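Local coordinates for protein CurD (Moorea producens 3L, PDB 5KP7) that probably acts as an acyltransferase of the hydroxymethylglutaryl-CoA synthase family and binds 4'-phosphopantetheine, at residues C248-R253 with M288-L292; C214-Y218 with C355-S360; L271-T275 with T325-L330; Q27-L33 with L199-P205; G219-T225 with Y350-C355. The protein carries 3 engineered substitutions. All blocks are in the same frame, centred on the assembly; numbering follows the deposited sequence.

Contact 1: residues C248-R253 with M288-L292; sequences CENAYR and MMRRL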
# COMPACT_ATOMS: atom_id res chain seq x y z
N CYS A 248 1.58 -12.98 5.53
CA CYS A 248 1.60 -13.41 4.14
C CYS A 248 1.50 -14.94 4.10
O CYS A 248 0.66 -15.49 3.36
CB CYS A 248 2.84 -12.86 3.44
SG CYS A 248 2.84 -13.05 1.64
N GLU A 249 2.29 -15.62 4.95
CA GLU A 249 2.24 -17.08 5.07
C GLU A 249 0.89 -17.59 5.57
O GLU A 249 0.31 -18.52 4.98
CB GLU A 249 3.36 -17.57 6.00
CG GLU A 249 3.23 -19.02 6.45
CD GLU A 249 4.44 -19.57 7.21
OE1 GLU A 249 5.43 -18.86 7.47
OE2 GLU A 249 4.38 -20.79 7.54
N ASN A 250 0.41 -17.02 6.68
CA ASN A 250 -0.76 -17.57 7.37
C ASN A 250 -2.08 -17.23 6.68
O ASN A 250 -2.97 -18.06 6.65
CB ASN A 250 -0.79 -17.18 8.86
CG ASN A 250 0.18 -17.97 9.70
OD1 ASN A 250 -0.03 -19.14 9.95
ND2 ASN A 250 1.24 -17.34 10.15
N ALA A 251 -2.21 -16.04 6.12
CA ALA A 251 -3.41 -15.73 5.33
C ALA A 251 -3.53 -16.63 4.09
O ALA A 251 -4.62 -17.13 3.76
CB ALA A 251 -3.44 -14.26 4.96
N TYR A 252 -2.42 -16.83 3.41
CA TYR A 252 -2.41 -17.72 2.26
C TYR A 252 -2.73 -19.17 2.67
O TYR A 252 -3.48 -19.84 1.98
CB TYR A 252 -1.09 -17.66 1.47
CG TYR A 252 -1.15 -18.57 0.26
CD1 TYR A 252 -1.92 -18.23 -0.86
CD2 TYR A 252 -0.48 -19.81 0.25
CE1 TYR A 252 -2.04 -19.08 -1.93
CE2 TYR A 252 -0.60 -20.65 -0.84
CZ TYR A 252 -1.37 -20.28 -1.92
OH TYR A 252 -1.45 -21.14 -3.01
N ARG A 253 -2.21 -19.62 3.81
CA ARG A 253 -2.51 -20.98 4.29
C ARG A 253 -4.01 -21.14 4.49
O ARG A 253 -4.57 -22.17 4.14
CB ARG A 253 -1.77 -21.31 5.59
CG ARG A 253 -2.15 -22.70 6.13
CD ARG A 253 -1.25 -23.24 7.23
NE ARG A 253 0.16 -23.27 6.80
CZ ARG A 253 1.14 -22.50 7.30
NH1 ARG A 253 0.93 -21.63 8.27
NH2 ARG A 253 2.37 -22.64 6.81
N MET A 288 7.86 -16.84 0.26
CA MET A 288 6.77 -17.73 -0.11
C MET A 288 7.17 -18.83 -1.10
O MET A 288 6.81 -20.00 -0.91
CB MET A 288 5.60 -16.94 -0.70
CG MET A 288 4.95 -15.96 0.28
SD MET A 288 3.90 -16.76 1.51
CE MET A 288 2.47 -17.09 0.50
N MET A 289 7.90 -18.45 -2.15
CA MET A 289 8.36 -19.41 -3.16
C MET A 289 9.33 -20.45 -2.56
O MET A 289 9.22 -21.65 -2.88
CB MET A 289 9.00 -18.71 -4.36
CG MET A 289 8.02 -17.94 -5.25
SD MET A 289 6.87 -19.00 -6.14
CE MET A 289 7.93 -19.74 -7.38
N ARG A 290 10.26 -20.01 -1.71
CA ARG A 290 11.22 -20.92 -1.04
C ARG A 290 10.44 -21.96 -0.20
O ARG A 290 10.72 -23.15 -0.29
CB ARG A 290 12.19 -20.09 -0.18
CG ARG A 290 13.48 -20.72 0.35
CD ARG A 290 14.50 -19.63 0.79
NE ARG A 290 13.86 -18.58 1.61
CZ ARG A 290 14.23 -17.28 1.69
NH1 ARG A 290 15.29 -16.80 1.04
NH2 ARG A 290 13.52 -16.45 2.46
N ARG A 291 9.47 -21.52 0.58
CA ARG A 291 8.75 -22.42 1.50
C ARG A 291 7.72 -23.31 0.78
O ARG A 291 7.68 -24.53 1.01
CB ARG A 291 8.10 -21.62 2.62
CG ARG A 291 7.57 -22.48 3.79
CD ARG A 291 6.89 -21.62 4.84
NE ARG A 291 6.04 -20.64 4.17
CZ ARG A 291 4.79 -20.84 3.73
NH1 ARG A 291 4.14 -22.00 3.91
NH2 ARG A 291 4.17 -19.84 3.10
N LEU A 292 6.94 -22.73 -0.12
CA LEU A 292 5.83 -23.48 -0.74
C LEU A 292 6.27 -24.34 -1.92
O LEU A 292 5.71 -25.40 -2.15
CB LEU A 292 4.73 -22.52 -1.18
CG LEU A 292 4.01 -21.82 -0.02
CD1 LEU A 292 3.19 -20.65 -0.54
CD2 LEU A 292 3.14 -22.80 0.76
O HOH W 1 1.53 -20.35 3.25
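Glu249 OE2 faces two arginines, one from its own helix and one from the next. Arg253 NH2 donates to the anti lone pair of Glu249 OE2 at 2.8 Å, nearly straight and in the guanidinium plane. Arg291 NE lies 3.8 Å from Glu249 OE2 in a long salt bridge of charge alone, with no N-H aimed at the oxygen. The Glu249 carboxylate and Arg291 guanidinium are stacked, their planes 6° apart, and Glu249 CG sits over the centre of the Arg291 group. Arg291 NH2 donates to a water that donates in turn to Glu249 O at 2.8 Å. These contacts join helices 237-258 and 278-293 of the thiolase-like fold, whose short segments cross at -55°. Bent at chi2 (-75°) and chi3, Met288 brings its CE to Tyr252 CB at 3.7 Å, and Met288 CG touches Cys248 SG at 3.8 Å. Leu292 CD1 lies obliquely 3.8 Å from Tyr252 CE2. An alanine in place of Glu249 would probably leave Arg253 NH2 without its salt-bridge mate, facing Arg291 NH1 3.5 Å away, and strip the Arg291 face of its stacked group. Glu249 OE1 forms a salt bridge with a basic side chain of another protein chain.

Contact 2: residues C214-Y218 with C355-S360; sequences CNGYY and CSEFYS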
# COMPACT_ATOMS: atom_id res chain seq x y z
N CYS A 214 -13.23 -17.40 -1.90
CA CYS A 214 -11.83 -17.79 -1.92
C CYS A 214 -11.10 -16.72 -1.14
O CYS A 214 -10.58 -15.76 -1.72
CB CYS A 214 -11.34 -17.91 -3.36
SG CYS A 214 -12.29 -19.17 -4.28
N ASN A 215 -11.11 -16.87 0.19
CA ASN A 215 -10.53 -15.87 1.07
C ASN A 215 -9.86 -16.53 2.24
O ASN A 215 -10.44 -17.44 2.83
CB ASN A 215 -11.58 -14.92 1.66
CG ASN A 215 -12.36 -14.17 0.61
OD1 ASN A 215 -12.07 -12.97 0.32
ND2 ASN A 215 -13.31 -14.83 0.02
N GLY A 216 -8.66 -16.10 2.56
CA GLY A 216 -8.02 -16.44 3.82
C GLY A 216 -7.64 -15.17 4.55
O GLY A 216 -7.28 -14.18 3.93
N TYR A 217 -7.74 -15.15 5.88
CA TYR A 217 -7.44 -13.93 6.62
C TYR A 217 -6.85 -14.27 7.97
O TYR A 217 -7.04 -15.38 8.49
CB TYR A 217 -8.66 -12.99 6.71
CG TYR A 217 -9.99 -13.69 6.77
CD1 TYR A 217 -10.41 -14.29 7.94
CD2 TYR A 217 -10.85 -13.71 5.67
CE1 TYR A 217 -11.64 -14.94 8.01
CE2 TYR A 217 -12.07 -14.34 5.73
CZ TYR A 217 -12.46 -14.96 6.90
OH TYR A 217 -13.69 -15.60 6.97
N TYR A 218 -6.05 -13.34 8.48
CA TYR A 218 -5.23 -13.62 9.65
C TYR A 218 -4.84 -12.30 10.31
O TYR A 218 -4.35 -11.38 9.66
CB TYR A 218 -3.99 -14.41 9.21
CG TYR A 218 -3.15 -14.97 10.32
CD1 TYR A 218 -3.49 -16.16 10.96
CD2 TYR A 218 -1.98 -14.32 10.72
CE1 TYR A 218 -2.70 -16.67 11.99
CE2 TYR A 218 -1.18 -14.85 11.72
CZ TYR A 218 -1.54 -16.00 12.34
OH TYR A 218 -0.70 -16.51 13.32
N CYS A 355 -4.09 -6.87 10.65
CA CYS A 355 -5.01 -7.81 10.00
C CYS A 355 -4.54 -7.98 8.55
O CYS A 355 -3.85 -7.12 8.00
CB CYS A 355 -6.47 -7.35 10.09
SG CYS A 355 -7.65 -8.68 9.78
N SER A 356 -4.88 -9.10 7.93
CA SER A 356 -4.45 -9.42 6.59
C SER A 356 -5.44 -10.34 5.90
O SER A 356 -6.21 -11.03 6.56
CB SER A 356 -3.06 -10.06 6.62
OG SER A 356 -3.10 -11.38 7.16
N GLU A 357 -5.37 -10.37 4.58
CA GLU A 357 -6.24 -11.20 3.78
C GLU A 357 -5.62 -11.53 2.45
O GLU A 357 -5.00 -10.68 1.83
CB GLU A 357 -7.60 -10.52 3.58
CG GLU A 357 -8.65 -11.35 2.88
CD GLU A 357 -10.09 -10.92 3.12
OE1 GLU A 357 -10.96 -11.42 2.38
OE2 GLU A 357 -10.38 -10.15 4.08
N PHE A 358 -5.79 -12.78 2.03
CA PHE A 358 -5.42 -13.23 0.69
C PHE A 358 -6.69 -13.61 -0.05
O PHE A 358 -7.56 -14.32 0.49
CB PHE A 358 -4.46 -14.42 0.75
CG PHE A 358 -3.91 -14.82 -0.61
CD1 PHE A 358 -4.64 -15.64 -1.47
CD2 PHE A 358 -2.68 -14.35 -1.03
CE1 PHE A 358 -4.15 -15.99 -2.74
CE2 PHE A 358 -2.19 -14.67 -2.29
CZ PHE A 358 -2.91 -15.50 -3.13
N TYR A 359 -6.83 -13.11 -1.29
CA TYR A 359 -8.04 -13.34 -2.07
C TYR A 359 -7.69 -13.29 -3.55
O TYR A 359 -6.54 -13.10 -3.87
CB TYR A 359 -9.12 -12.34 -1.70
CG TYR A 359 -8.80 -10.86 -1.82
CD1 TYR A 359 -7.98 -10.22 -0.91
CD2 TYR A 359 -9.44 -10.08 -2.76
CE1 TYR A 359 -7.75 -8.84 -0.98
CE2 TYR A 359 -9.23 -8.69 -2.83
CZ TYR A 359 -8.40 -8.08 -1.91
OH TYR A 359 -8.23 -6.69 -1.96
N SER A 360 -8.67 -13.51 -4.43
CA SER A 360 -8.30 -13.64 -5.87
C SER A 360 -9.44 -13.32 -6.80
O SER A 360 -10.60 -13.28 -6.39
CB SER A 360 -7.75 -15.05 -6.15
OG SER A 360 -8.74 -16.06 -5.90
O HOH W 2 -11.52 -13.94 -3.54
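The strand segments 214-218 and 355-360 run antiparallel at 165°, their axes 4.6 Å apart, with Gly216 and Phe358 as a hydrogen-bonded pair and Tyr217 and Glu357 as a non-hydrogen-bonded pair. They are neighbours in the C-terminal-half sheet of the thiolase-like fold. Gly216 N gives to Phe358 O at 2.9 Å, and Phe358 N returns a bond to Gly216 O; Tyr218 N adds a third, to Ser356 O. On the face that carries Tyr217 and Glu357 the two side chains lie side by side and point the same way. The Glu357 carboxylate comes to the edge of the Tyr217 ring, Glu357 CD lying 3.9 Å from Tyr217 CD2, with the two planes 65° apart. The extended Glu357 chain also carries its OE2 to the hydroxyl of Tyr139, its main polar partner. On the reverse face the Phe358 ring packs against helix 237-258, where Tyr252 and Tyr255 meet it edge-to-face. At the Cys214-Ser360 end a water lies 2.7 Å from Cys214 O and accepts from Ser360 N. At the Tyr218-Ser356 end Ser356 OG, held between its own backbone N and carbonyl carbon (chi1 71°), donates to Tyr218 O at 2.8 Å, in the carbonyl plane and on a lone pair.

Contact 3: residues L271-T275 with T325-L330; sequences LSFHT and TLFLSL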
# COMPACT_ATOMS: atom_id res chain seq x y z
N LEU A 271 0.61 -11.84 -9.11
CA LEU A 271 0.42 -11.59 -7.68
C LEU A 271 0.59 -10.11 -7.40
O LEU A 271 1.57 -9.50 -7.83
CB LEU A 271 1.45 -12.38 -6.88
CG LEU A 271 1.35 -13.90 -6.99
CD1 LEU A 271 2.63 -14.52 -6.47
CD2 LEU A 271 0.13 -14.45 -6.26
N SER A 272 -0.41 -9.53 -6.71
CA SER A 272 -0.38 -8.14 -6.27
C SER A 272 -0.37 -8.11 -4.75
O SER A 272 -1.04 -8.94 -4.11
CB SER A 272 -1.58 -7.35 -6.80
OG SER A 272 -1.25 -6.79 -8.08
N PHE A 273 0.40 -7.18 -4.20
CA PHE A 273 0.63 -7.13 -2.74
C PHE A 273 0.46 -5.71 -2.24
O PHE A 273 0.75 -4.75 -2.98
CB PHE A 273 2.09 -7.50 -2.44
CG PHE A 273 2.50 -8.94 -2.76
CD1 PHE A 273 2.81 -9.31 -4.05
CD2 PHE A 273 2.71 -9.86 -1.74
CE1 PHE A 273 3.28 -10.60 -4.32
CE2 PHE A 273 3.17 -11.15 -1.99
CZ PHE A 273 3.42 -11.52 -3.30
N HIS A 274 0.05 -5.55 -0.97
CA HIS A 274 0.28 -4.30 -0.29
C HIS A 274 1.78 -4.04 -0.39
O HIS A 274 2.57 -4.91 -0.06
CB HIS A 274 -0.15 -4.35 1.18
CG HIS A 274 0.24 -3.13 1.92
ND1 HIS A 274 -0.11 -1.88 1.47
CD2 HIS A 274 1.04 -2.93 2.99
CE1 HIS A 274 0.42 -0.97 2.25
NE2 HIS A 274 1.12 -1.57 3.18
N THR A 275 2.17 -2.84 -0.86
CA THR A 275 3.54 -2.54 -1.23
C THR A 275 4.07 -1.30 -0.49
O THR A 275 4.01 -0.18 -1.00
CB THR A 275 3.64 -2.37 -2.78
OG1 THR A 275 3.22 -3.58 -3.43
CG2 THR A 275 5.10 -2.10 -3.19
N THR A 325 -2.87 1.00 -1.62
CA THR A 325 -1.70 0.53 -2.36
C THR A 325 -1.97 -0.78 -3.09
O THR A 325 -1.60 -0.93 -4.26
CB THR A 325 -0.46 0.38 -1.47
OG1 THR A 325 -0.27 1.59 -0.73
CG2 THR A 325 0.77 0.11 -2.32
N LEU A 326 -2.60 -1.74 -2.42
CA LEU A 326 -2.92 -3.02 -3.11
C LEU A 326 -3.81 -2.82 -4.36
O LEU A 326 -3.67 -3.52 -5.36
CB LEU A 326 -3.58 -4.01 -2.11
CG LEU A 326 -4.14 -5.30 -2.69
CD1 LEU A 326 -3.02 -6.13 -3.30
CD2 LEU A 326 -4.81 -6.11 -1.57
N PHE A 327 -4.75 -1.87 -4.29
CA PHE A 327 -5.61 -1.59 -5.43
C PHE A 327 -4.83 -0.93 -6.55
O PHE A 327 -5.08 -1.24 -7.72
CB PHE A 327 -6.82 -0.74 -5.03
CG PHE A 327 -7.74 -1.41 -4.02
CD1 PHE A 327 -7.82 -2.78 -3.90
CD2 PHE A 327 -8.53 -0.63 -3.20
CE1 PHE A 327 -8.65 -3.39 -2.96
CE2 PHE A 327 -9.39 -1.22 -2.28
CZ PHE A 327 -9.45 -2.61 -2.17
N LEU A 328 -3.87 -0.10 -6.20
CA LEU A 328 -3.00 0.47 -7.21
C LEU A 328 -2.14 -0.64 -7.86
O LEU A 328 -1.91 -0.63 -9.07
CB LEU A 328 -2.10 1.55 -6.65
CG LEU A 328 -1.19 2.23 -7.70
CD1 LEU A 328 -1.99 2.80 -8.85
CD2 LEU A 328 -0.30 3.24 -7.03
N SER A 329 -1.64 -1.55 -7.02
CA SER A 329 -0.88 -2.70 -7.53
C SER A 329 -1.71 -3.54 -8.51
O SER A 329 -1.25 -3.92 -9.60
CB SER A 329 -0.39 -3.57 -6.40
OG SER A 329 0.31 -4.67 -6.93
N LEU A 330 -2.97 -3.78 -8.17
CA LEU A 330 -3.90 -4.45 -9.10
C LEU A 330 -4.02 -3.71 -10.44
O LEU A 330 -3.88 -4.32 -11.50
CB LEU A 330 -5.28 -4.64 -8.46
CG LEU A 330 -6.35 -5.21 -9.38
CD1 LEU A 330 -6.01 -6.61 -9.89
CD2 LEU A 330 -7.70 -5.19 -8.66
O HOH W 3 2.51 -5.56 -5.56
O HOH W 4 -2.83 -1.68 0.50
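Strand 270-273, outermost within this chain in the C-terminal-half sheet of the thiolase-like fold, meets the buried helix 325-336 through Ser272 and Ser329, in a contact whose loop end comes close to the phosphopantetheine pocket. The short segments run nearly antiparallel, at 153°. Ser272 OG and Ser329 OG share a hydrogen bond of 2.9 Å in which either may donate; Thr333 OG1 on the same helix is a second partner of Ser272 OG. Ser329 OG, anti to its own backbone N (chi1 179°), also bonds to a water at 2.7 Å that accepts from Phe273 N, so the buried amide is tied to the helix. Leu326 bends its CD1 under the strand, 3.5 Å from Ser272 O. Beyond the strand end the His274 ring lies obliquely against Thr325: His274 ND1 is 3.7 Å from Thr325 CB. A second water sits 2.9 Å from His274 ND1 and accepts from Leu326 N, linking the ring to the start of the helix. Thr325 packs its CG2 3.8 Å from Thr275 CB, while its OG1 turns back to Ile321 N. Asn320, a residue of the ligand site, touches both His274 and Thr325. With Phe327 and Leu330 reaching Leu199 and Ile30 of the N-terminal-half sheet, helix 325-336 belongs to the central helix layer of the alpha-beta-alpha-beta-alpha sandwich.

Contact 4: residues Q27-L33 with L199-P205; sequences QVGIEAL and LLVSDTP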
# COMPACT_ATOMS: atom_id res chain seq x y z
N GLN A 27 -22.28 -13.55 -9.96
CA GLN A 27 -21.17 -12.75 -10.45
C GLN A 27 -21.03 -11.48 -9.60
O GLN A 27 -22.03 -10.80 -9.33
CB GLN A 27 -21.42 -12.31 -11.89
CG GLN A 27 -21.28 -13.40 -12.92
CD GLN A 27 -21.20 -12.81 -14.31
OE1 GLN A 27 -22.07 -13.06 -15.13
NE2 GLN A 27 -20.17 -12.02 -14.57
N VAL A 28 -19.80 -11.15 -9.23
CA VAL A 28 -19.56 -9.96 -8.43
C VAL A 28 -18.11 -9.53 -8.61
O VAL A 28 -17.24 -10.35 -8.86
CB VAL A 28 -19.88 -10.21 -6.93
CG1 VAL A 28 -18.98 -11.27 -6.33
CG2 VAL A 28 -19.81 -8.92 -6.10
N GLY A 29 -17.89 -8.24 -8.48
CA GLY A 29 -16.54 -7.70 -8.40
C GLY A 29 -16.45 -6.26 -8.81
O GLY A 29 -17.41 -5.48 -8.63
N ILE A 30 -15.30 -5.90 -9.38
CA ILE A 30 -15.01 -4.51 -9.68
C ILE A 30 -15.50 -4.22 -11.08
O ILE A 30 -14.98 -4.78 -12.04
CB ILE A 30 -13.49 -4.19 -9.55
CG1 ILE A 30 -13.02 -4.47 -8.11
CG2 ILE A 30 -13.24 -2.75 -9.91
CD1 ILE A 30 -11.51 -4.46 -7.93
N GLU A 31 -16.52 -3.35 -11.17
CA GLU A 31 -17.08 -2.86 -12.44
C GLU A 31 -16.22 -1.77 -13.06
O GLU A 31 -16.10 -1.69 -14.28
CB GLU A 31 -18.52 -2.34 -12.21
CG GLU A 31 -19.15 -1.67 -13.40
CD GLU A 31 -20.60 -1.24 -13.22
OE1 GLU A 31 -21.34 -1.87 -12.44
OE2 GLU A 31 -20.99 -0.26 -13.91
N ALA A 32 -15.63 -0.93 -12.23
CA ALA A 32 -14.78 0.16 -12.69
C ALA A 32 -13.76 0.52 -11.63
O ALA A 32 -14.03 0.36 -10.44
CB ALA A 32 -15.63 1.38 -13.06
N LEU A 33 -12.58 0.94 -12.08
CA LEU A 33 -11.49 1.28 -11.17
C LEU A 33 -10.83 2.53 -11.72
O LEU A 33 -10.46 2.59 -12.91
CB LEU A 33 -10.46 0.13 -11.13
CG LEU A 33 -9.25 0.23 -10.18
CD1 LEU A 33 -8.65 -1.13 -9.94
CD2 LEU A 33 -8.16 1.15 -10.69
N LEU A 199 -13.15 2.19 -6.46
CA LEU A 199 -13.72 0.96 -7.03
C LEU A 199 -15.23 1.05 -7.06
O LEU A 199 -15.87 1.35 -6.02
CB LEU A 199 -13.37 -0.28 -6.20
CG LEU A 199 -11.90 -0.52 -5.86
CD1 LEU A 199 -11.74 -1.81 -5.06
CD2 LEU A 199 -11.06 -0.53 -7.09
N LEU A 200 -15.84 0.78 -8.22
CA LEU A 200 -17.27 0.58 -8.30
C LEU A 200 -17.50 -0.90 -8.26
O LEU A 200 -16.93 -1.61 -9.07
CB LEU A 200 -17.82 1.21 -9.58
CG LEU A 200 -19.34 1.19 -9.82
CD1 LEU A 200 -20.03 2.00 -8.74
CD2 LEU A 200 -19.70 1.65 -11.21
N VAL A 201 -18.31 -1.37 -7.32
CA VAL A 201 -18.54 -2.78 -7.11
C VAL A 201 -20.00 -3.13 -7.44
O VAL A 201 -20.93 -2.44 -7.00
CB VAL A 201 -18.20 -3.18 -5.65
CG1 VAL A 201 -18.52 -4.65 -5.38
CG2 VAL A 201 -16.74 -2.84 -5.36
N SER A 202 -20.21 -4.21 -8.19
CA SER A 202 -21.52 -4.58 -8.68
C SER A 202 -21.57 -6.03 -9.16
O SER A 202 -20.56 -6.76 -9.06
CB SER A 202 -21.90 -3.67 -9.85
OG SER A 202 -21.26 -4.10 -11.05
N ASP A 203 -22.73 -6.43 -9.66
CA ASP A 203 -22.93 -7.74 -10.26
C ASP A 203 -22.54 -7.80 -11.75
O ASP A 203 -22.78 -8.81 -12.37
CB ASP A 203 -24.36 -8.23 -10.04
CG ASP A 203 -25.40 -7.40 -10.79
OD1 ASP A 203 -25.06 -6.40 -11.45
OD2 ASP A 203 -26.59 -7.78 -10.71
N THR A 204 -21.98 -6.73 -12.31
CA THR A 204 -21.35 -6.78 -13.64
C THR A 204 -19.88 -6.33 -13.54
O THR A 204 -19.55 -5.19 -13.86
CB THR A 204 -22.13 -5.93 -14.67
OG1 THR A 204 -22.19 -4.58 -14.22
CG2 THR A 204 -23.54 -6.49 -14.85
N PRO A 205 -19.01 -7.24 -13.10
CA PRO A 205 -17.60 -6.88 -12.81
C PRO A 205 -16.76 -6.81 -14.07
O PRO A 205 -16.00 -7.74 -14.35
CB PRO A 205 -17.15 -8.02 -11.90
CG PRO A 205 -17.96 -9.17 -12.33
CD PRO A 205 -19.31 -8.60 -12.63
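Gly29 and Ser202 exchange backbone bonds, Gly29 N to Ser202 O at 3.1 Å, while Leu200 N gives to Ala32 O at 2.9 Å. Leu200 O takes Glu31 N at 2.8 Å and Ala32 N only weakly. Among polar side chains, Ser202 OG donates to the anti lone pair of Glu31 OE1 at 2.6 Å and accepts from Thr204 N, closing an ST turn. The extended Glu31 chain, its CG anti to the backbone N (chi1 173°), carries OE1 there; Lys161 forms a salt bridge with the same oxygen, and a Leu200 methyl, CD2, lies beside the carboxylate. Apolar contacts flank the strands: Leu199 CD1 meets Ile30 CD1 at 3.9 Å and Leu199 CD2 meets Leu33 CG. Pro205 CB rests 3.5 Å from Gly29 N; a side chain here would be crowded, and the backbone angles of Gly29 by themselves call for glycine. With Glu31 and Ala32 both opposite Leu200, this is a classic beta bulge between antiparallel strands 29-36 and 195-202 of the N-terminal-half sheet of the thiolase-like fold.

Contact 5: residues G219-T225 with Y350-C355; sequences GYEVMDT and YGSGCC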
# COMPACT_ATOMS: atom_id res chain seq x y z
N GLY A 219 -5.02 -12.22 11.62
CA GLY A 219 -4.66 -11.01 12.32
C GLY A 219 -4.55 -11.28 13.82
O GLY A 219 -5.01 -12.32 14.33
N TYR A 220 -3.93 -10.33 14.49
CA TYR A 220 -3.64 -10.40 15.91
C TYR A 220 -3.16 -9.02 16.34
O TYR A 220 -2.69 -8.24 15.50
CB TYR A 220 -2.60 -11.48 16.23
CG TYR A 220 -1.36 -11.34 15.38
CD1 TYR A 220 -1.31 -11.94 14.14
CD2 TYR A 220 -0.27 -10.57 15.80
CE1 TYR A 220 -0.21 -11.78 13.32
CE2 TYR A 220 0.84 -10.41 14.96
CZ TYR A 220 0.86 -11.01 13.74
OH TYR A 220 1.96 -10.92 12.86
N GLU A 221 -3.27 -8.72 17.64
CA GLU A 221 -2.79 -7.42 18.12
C GLU A 221 -1.25 -7.39 18.19
O GLU A 221 -0.63 -8.26 18.83
CB GLU A 221 -3.40 -7.08 19.47
CG GLU A 221 -3.28 -5.61 19.85
CD GLU A 221 -1.93 -5.24 20.42
OE1 GLU A 221 -1.50 -5.87 21.41
OE2 GLU A 221 -1.31 -4.29 19.92
N VAL A 222 -0.66 -6.41 17.54
CA VAL A 222 0.80 -6.21 17.52
C VAL A 222 1.10 -4.72 17.36
O VAL A 222 0.41 -4.03 16.61
CB VAL A 222 1.46 -7.05 16.42
CG1 VAL A 222 0.92 -6.70 15.04
CG2 VAL A 222 3.00 -6.96 16.44
N MET A 223 2.12 -4.23 18.06
CA MET A 223 2.49 -2.81 17.95
C MET A 223 3.57 -2.57 16.92
O MET A 223 4.63 -1.99 17.22
CB MET A 223 2.93 -2.29 19.34
CG MET A 223 1.76 -2.22 20.30
SD MET A 223 0.48 -1.05 19.89
CE MET A 223 1.35 0.51 19.92
N ASP A 224 3.32 -3.00 15.69
CA ASP A 224 4.32 -2.84 14.65
C ASP A 224 4.43 -1.42 14.15
O ASP A 224 5.52 -0.83 14.14
CB ASP A 224 4.19 -3.86 13.52
CG ASP A 224 2.87 -3.84 12.79
OD1 ASP A 224 1.80 -3.62 13.40
OD2 ASP A 224 2.93 -4.17 11.58
N THR A 225 3.32 -0.86 13.75
CA THR A 225 3.27 0.59 13.55
C THR A 225 1.89 1.01 13.96
O THR A 225 0.97 0.19 13.95
CB THR A 225 3.49 1.05 12.10
OG1 THR A 225 2.33 0.84 11.33
CG2 THR A 225 4.67 0.40 11.40
N TYR A 350 -2.27 -6.38 3.76
CA TYR A 350 -1.77 -6.32 5.15
C TYR A 350 -2.05 -4.94 5.70
O TYR A 350 -1.90 -3.96 4.98
CB TYR A 350 -0.25 -6.53 5.24
CG TYR A 350 0.30 -6.46 6.64
CD1 TYR A 350 0.13 -7.51 7.53
CD2 TYR A 350 0.96 -5.32 7.11
CE1 TYR A 350 0.59 -7.47 8.83
CE2 TYR A 350 1.44 -5.28 8.41
CZ TYR A 350 1.25 -6.35 9.27
OH TYR A 350 1.71 -6.29 10.56
N GLY A 351 -2.46 -4.85 6.97
CA GLY A 351 -2.49 -3.59 7.65
C GLY A 351 -1.84 -3.76 9.01
O GLY A 351 -2.16 -4.73 9.72
N SER A 352 -0.95 -2.85 9.38
CA SER A 352 -0.33 -2.88 10.72
C SER A 352 -1.38 -2.92 11.83
O SER A 352 -2.50 -2.40 11.67
CB SER A 352 0.51 -1.63 10.93
OG SER A 352 1.59 -1.67 10.04
N GLY A 353 -1.03 -3.58 12.93
CA GLY A 353 -1.87 -3.55 14.11
C GLY A 353 -2.46 -4.83 14.68
O GLY A 353 -2.73 -4.82 15.89
N CYS A 354 -2.76 -5.88 13.92
CA CYS A 354 -2.67 -6.03 12.47
C CYS A 354 -3.83 -6.91 11.96
O CYS A 354 -4.47 -7.62 12.76
CB CYS A 354 -1.34 -6.70 12.04
SG CYS A 354 -1.21 -8.51 12.30
N CYS A 355 -4.09 -6.87 10.65
CA CYS A 355 -5.01 -7.81 10.00
C CYS A 355 -4.54 -7.98 8.55
O CYS A 355 -3.85 -7.12 8.00
CB CYS A 355 -6.47 -7.35 10.09
SG CYS A 355 -7.65 -8.68 9.78
O HOH W 5 -2.05 0.14 13.13
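This is a loop contact at the end of the C-terminal-half sheet of the thiolase-like fold: loop 219-225, leaving strand 208-219, folds against the turn 352-354 and against Tyr350 at the end of strand 343-351, next to the phosphopantetheine site. Backbone bonds fasten it. Cys354 N gives to Tyr220 O at 2.8 Å, Tyr220 N to Cys354 O, and Val222 N to Gly353 O from well above the carbonyl plane. The Gly353-Cys354 peptide is cis, and the backbone angles of Gly353 call for glycine. Asp224 CG lies between its backbone N and carbonyl carbon (chi1 59°), which brings the carboxylate to the turn. Asp224 OD1 takes Gly353 N on its syn lone pair at 2.9 Å. Tyr350 OH donates to Asp224 OD2 at 2.7 Å from above the carboxylate plane, the oxygen lying at the ring edge and the two planes 78° apart. Ser240, a residue of the phosphopantetheine site, bonds to the same OD2. A leucine in place of Asp224 would probably leave Gly353 N, Tyr350 OH and Ser240 OG without this partner and let the turn shift. Ser352 OG lies 2.9 Å from Thr225 OG1 and 3.2 Å from Asp224 OD2, its proton not settled between them. Cys354 SG sits over one face of the Tyr220 ring, 3.6 Å from the centroid and 16° off the ring normal.

In the fold
Contacts 2, 3 and 5 lie on the C-terminal-half sheet and contact 4 on the N-terminal-half sheet, with helix 325-336 of contact 3 between them; its Phe327 packs on Leu199 of contact 4 and on Tyr359 of contact 2. Contacts 3 and 4 are buried, contact 3 about 7 Å from the centre of the chain, whereas 1, 2 and 5 are partly buried. Contact 1 lies farthest out, about 23 Å from the centre, and combines charges with methionine and tyrosine packing; its Tyr252 packs on Phe358 of contact 2. Contacts 1 and 5 both touch another protein chain. Cys355 belongs to both 2 and 5. Hydroxyls and waters serve contact 3, a carboxylate contact 5.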